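Local structure of transcriptional regulator (Arabidopsis thaliana, 7DE9) at residues 37-45 against 51-59. The protein is a cohesin cofactor important for DNA repair by homologous recombination, and through the tudor domain seen here it binds histone H3 tails carrying a monomethylated lysine. Residues are numbered along the deposited sequence; the frame is centred on the assembly and turned at random.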
loop_
_atom_site.group_PDB
_atom_site.type_symbol
_atom_site.label_atom_id
_atom_site.label_comp_id
_atom_site.label_asym_id
_atom_site.label_seq_id
_atom_site.Cartn_x
_atom_site.Cartn_y
_atom_site.Cartn_z
ATOM N N ALA A 37 6.975 7.085 -10.654
ATOM C CA ALA A 37 6.359 8.358 -11.013
ATOM C C ALA A 37 5.506 8.269 -12.273
ATOM O O ALA A 37 4.420 8.841 -12.333
ATOM C CB ALA A 37 7.428 9.419 -11.185
ATOM N N ALA A 38 6.002 7.555 -13.278
ATOM C CA ALA A 38 5.318 7.485 -14.567
ATOM C C ALA A 38 4.015 6.698 -14.486
ATOM O O ALA A 38 3.038 7.039 -15.150
ATOM C CB ALA A 38 6.223 6.876 -15.605
ATOM N N LYS A 39 4.006 5.643 -13.679
ATOM C CA LYS A 39 2.833 4.773 -13.577
ATOM C C LYS A 39 1.965 5.120 -12.372
ATOM O O LYS A 39 0.879 4.559 -12.202
ATOM C CB LYS A 39 3.253 3.303 -13.489
ATOM C CG LYS A 39 4.169 2.823 -14.603
ATOM C CD LYS A 39 4.602 1.382 -14.350
ATOM C CE LYS A 39 5.711 0.947 -15.292
ATOM N NZ LYS A 39 6.965 1.721 -15.072
ATOM N N LYS A 40 2.462 6.040 -11.546
ATOM C CA LYS A 40 1.816 6.446 -10.299
ATOM C C LYS A 40 1.563 5.232 -9.391
ATOM O O LYS A 40 0.478 5.052 -8.831
ATOM C CB LYS A 40 0.527 7.210 -10.592
ATOM C CG LYS A 40 0.766 8.487 -11.417
ATOM C CD LYS A 40 -0.175 9.611 -11.002
ATOM C CE LYS A 40 -1.561 9.410 -11.593
ATOM N NZ LYS A 40 -2.663 10.028 -10.791
ATOM N N LYS A 41 2.599 4.417 -9.242
ATOM C CA LYS A 41 2.537 3.192 -8.459
ATOM C C LYS A 41 3.400 3.277 -7.203
ATOM O O LYS A 41 4.518 3.789 -7.246
ATOM C CB LYS A 41 2.999 2.003 -9.301
ATOM C CG LYS A 41 2.105 1.658 -10.478
ATOM C CD LYS A 41 0.775 1.121 -10.002
ATOM C CE LYS A 41 -0.356 2.044 -10.407
ATOM N NZ LYS A 41 -0.518 2.110 -11.890
ATOM N N HIS A 42 2.874 2.767 -6.092
ATOM C CA HIS A 42 3.657 2.588 -4.869
ATOM C C HIS A 42 3.930 1.115 -4.631
ATOM O O HIS A 42 3.043 0.292 -4.797
ATOM C CB HIS A 42 2.931 3.152 -3.652
ATOM C CG HIS A 42 2.848 4.646 -3.629
ATOM N ND1 HIS A 42 1.814 5.339 -4.219
ATOM C CD2 HIS A 42 3.662 5.575 -3.078
ATOM C CE1 HIS A 42 1.996 6.634 -4.033
ATOM N NE2 HIS A 42 3.108 6.805 -3.342
ATOM N N LEU A 43 5.150 0.786 -4.226
ATOM C CA LEU A 43 5.461 -0.578 -3.840
ATOM C C LEU A 43 5.300 -0.695 -2.338
ATOM O O LEU A 43 5.987 -0.014 -1.589
ATOM C CB LEU A 43 6.879 -0.962 -4.260
ATOM C CG LEU A 43 7.391 -2.333 -3.818
ATOM C CD1 LEU A 43 6.525 -3.450 -4.365
ATOM C CD2 LEU A 43 8.822 -2.515 -4.269
ATOM N N VAL A 44 4.376 -1.539 -1.902
ATOM C CA VAL A 44 4.150 -1.754 -0.476
ATOM C C VAL A 44 4.641 -3.138 -0.071
ATOM O O VAL A 44 4.249 -4.156 -0.663
ATOM C CB VAL A 44 2.660 -1.596 -0.103
ATOM C CG1 VAL A 44 2.426 -1.917 1.371
ATOM C CG2 VAL A 44 2.190 -0.185 -0.418
ATOM N N ILE A 45 5.527 -3.164 0.923
ATOM C CA ILE A 45 6.007 -4.424 1.477
ATOM C C ILE A 45 5.320 -4.626 2.811
ATOM O O ILE A 45 5.480 -3.817 3.720
ATOM C CB ILE A 45 7.541 -4.453 1.654
ATOM C CG1 ILE A 45 8.239 -4.695 0.314
ATOM C CG2 ILE A 45 7.954 -5.573 2.598
ATOM C CD1 ILE A 45 8.293 -3.512 -0.578
ATOM N N GLN A 51 3.772 -8.558 -0.920
ATOM C CA GLN A 51 4.125 -7.299 -1.581
ATOM C C GLN A 51 3.043 -6.935 -2.586
ATOM O O GLN A 51 2.446 -7.813 -3.213
ATOM C CB GLN A 51 5.476 -7.399 -2.292
ATOM C CG GLN A 51 6.617 -7.841 -1.394
ATOM C CD GLN A 51 7.882 -8.172 -2.163
ATOM O OE1 GLN A 51 7.889 -9.062 -3.014
ATOM N NE2 GLN A 51 8.963 -7.461 -1.858
ATOM N N GLU A 52 2.779 -5.645 -2.740
ATOM C CA GLU A 52 1.806 -5.202 -3.734
ATOM C C GLU A 52 2.321 -3.963 -4.441
ATOM O O GLU A 52 2.894 -3.082 -3.810
ATOM C CB GLU A 52 0.440 -4.905 -3.099
ATOM C CG GLU A 52 -0.444 -6.126 -2.868
ATOM C CD GLU A 52 -1.835 -5.759 -2.365
ATOM O OE1 GLU A 52 -1.952 -4.802 -1.565
ATOM O OE2 GLU A 52 -2.812 -6.424 -2.776
ATOM N N ILE A 53 2.137 -3.916 -5.752
ATOM C CA ILE A 53 2.295 -2.684 -6.513
ATOM C C ILE A 53 0.912 -2.065 -6.634
ATOM O O ILE A 53 0.027 -2.657 -7.247
ATOM C CB ILE A 53 2.877 -2.930 -7.905
ATOM C CG1 ILE A 53 4.266 -3.549 -7.801
ATOM C CG2 ILE A 53 2.957 -1.633 -8.683
ATOM C CD1 ILE A 53 4.802 -3.999 -9.134
ATOM N N LEU A 54 0.731 -0.886 -6.049
ATOM C CA LEU A 54 -0.597 -0.315 -5.833
ATOM C C LEU A 54 -0.777 1.085 -6.401
ATOM O O LEU A 54 0.142 1.897 -6.362
ATOM C CB LEU A 54 -0.903 -0.254 -4.332
ATOM C CG LEU A 54 -1.064 -1.543 -3.532
ATOM C CD1 LEU A 54 -1.113 -1.219 -2.052
ATOM C CD2 LEU A 54 -2.328 -2.271 -3.961
ATOM N N TYR A 55 -1.979 1.362 -6.899
ATOM C CA TYR A 55 -2.425 2.726 -7.126
ATOM C C TYR A 55 -3.189 3.154 -5.883
ATOM O O TYR A 55 -4.359 2.815 -5.717
ATOM C CB TYR A 55 -3.310 2.824 -8.364
ATOM C CG TYR A 55 -3.723 4.233 -8.736
ATOM C CD1 TYR A 55 -2.781 5.173 -9.136
ATOM C CD2 TYR A 55 -5.056 4.617 -8.708
ATOM C CE1 TYR A 55 -3.155 6.454 -9.489
ATOM C CE2 TYR A 55 -5.441 5.895 -9.060
ATOM C CZ TYR A 55 -4.487 6.811 -9.445
ATOM O OH TYR A 55 -4.866 8.088 -9.794
ATOM N N LEU A 56 -2.519 3.877 -4.998
ATOM C CA LEU A 56 -3.087 4.162 -3.690
ATOM C C LEU A 56 -4.301 5.083 -3.748
ATOM O O LEU A 56 -5.140 5.058 -2.847
ATOM C CB LEU A 56 -2.016 4.750 -2.780
ATOM C CG LEU A 56 -1.060 3.657 -2.312
ATOM C CD1 LEU A 56 0.086 4.238 -1.535
ATOM C CD2 LEU A 56 -1.808 2.651 -1.464
ATOM N N LYS A 57 -4.411 5.869 -4.816
ATOM C CA LYS A 57 -5.521 6.806 -4.962
ATOM C C LYS A 57 -6.864 6.088 -5.075
ATOM O O LYS A 57 -7.904 6.642 -4.715
ATOM C CB LYS A 57 -5.303 7.708 -6.177
ATOM C CG LYS A 57 -4.944 9.140 -5.824
ATOM C CD LYS A 57 -4.119 9.808 -6.910
ATOM C CE LYS A 57 -2.773 9.122 -7.071
ATOM N NZ LYS A 57 -1.898 9.876 -8.005
ATOM N N ASN A 58 -6.839 4.855 -5.572
ATOM C CA ASN A 58 -8.051 4.044 -5.665
ATOM C C ASN A 58 -8.069 2.948 -4.611
ATOM O O ASN A 58 -8.757 1.938 -4.755
ATOM C CB ASN A 58 -8.192 3.439 -7.061
ATOM C CG ASN A 58 -9.342 4.047 -7.841
ATOM O OD1 ASN A 58 -10.422 4.278 -7.295
ATOM N ND2 ASN A 58 -9.111 4.327 -9.117
ATOM N N GLN A 59 -7.303 3.168 -3.549
ATOM C CA GLN A 59 -7.268 2.260 -2.414
ATOM C C GLN A 59 -7.802 2.951 -1.177
ATOM O O GLN A 59 -7.662 4.162 -1.020
ATOM C CB GLN A 59 -5.841 1.775 -2.142
ATOM C CG GLN A 59 -5.251 0.896 -3.227
ATOM C CD GLN A 59 -5.860 -0.488 -3.244
ATOM O OE1 GLN A 59 -6.262 -1.014 -2.205
ATOM N NE2 GLN A 59 -5.937 -1.086 -4.430
HETATM O O HOH W 1 -0.318 5.233 -6.025
#
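Leu54 O takes the N-H of His42 at 2.9 Å, nearly straight at 171°, and a water adds a weak bond to the same carbonyl. That water also sits in the plane of the His42 ring, 2.8 Å from ND1, accepts the N-H of Leu56 and donates to Lys40 O, joining the strands where their direct pairing ends. Histidine suits this buried place because NE2 reaches Gly9 O while one face receives Leu56 CD1, a CH-pi contact. Beyond it, Val44 and Glu52 exchange backbone bonds, and Val44 CG2 meets Leu54 CD1 at 3.8 Å, branched apolar groups filling the face turned to strand 16-21. Tyr55 swings its ring away from its own backbone N (chi1 -175°), which lays it alongside Lys40, where its OH accepts Lys40 NZ at 3.1 Å. Lys57 NZ lies only 2.9 Å from Lys40 NZ, crowding that may disfavour protonation of both. A valine at Tyr55 would probably leave the Lys40 amine without its hydroxyl mate. The bent Lys41 chain passes Tyr55 CB while its NZ donates to Lys39 O. The paired backbones probably help place Glu52, whose OE1 bonds Tyr46 OH and OE2 salt-bridges a basic side chain of the bound peptide, and Leu54, which also packs on the peptide.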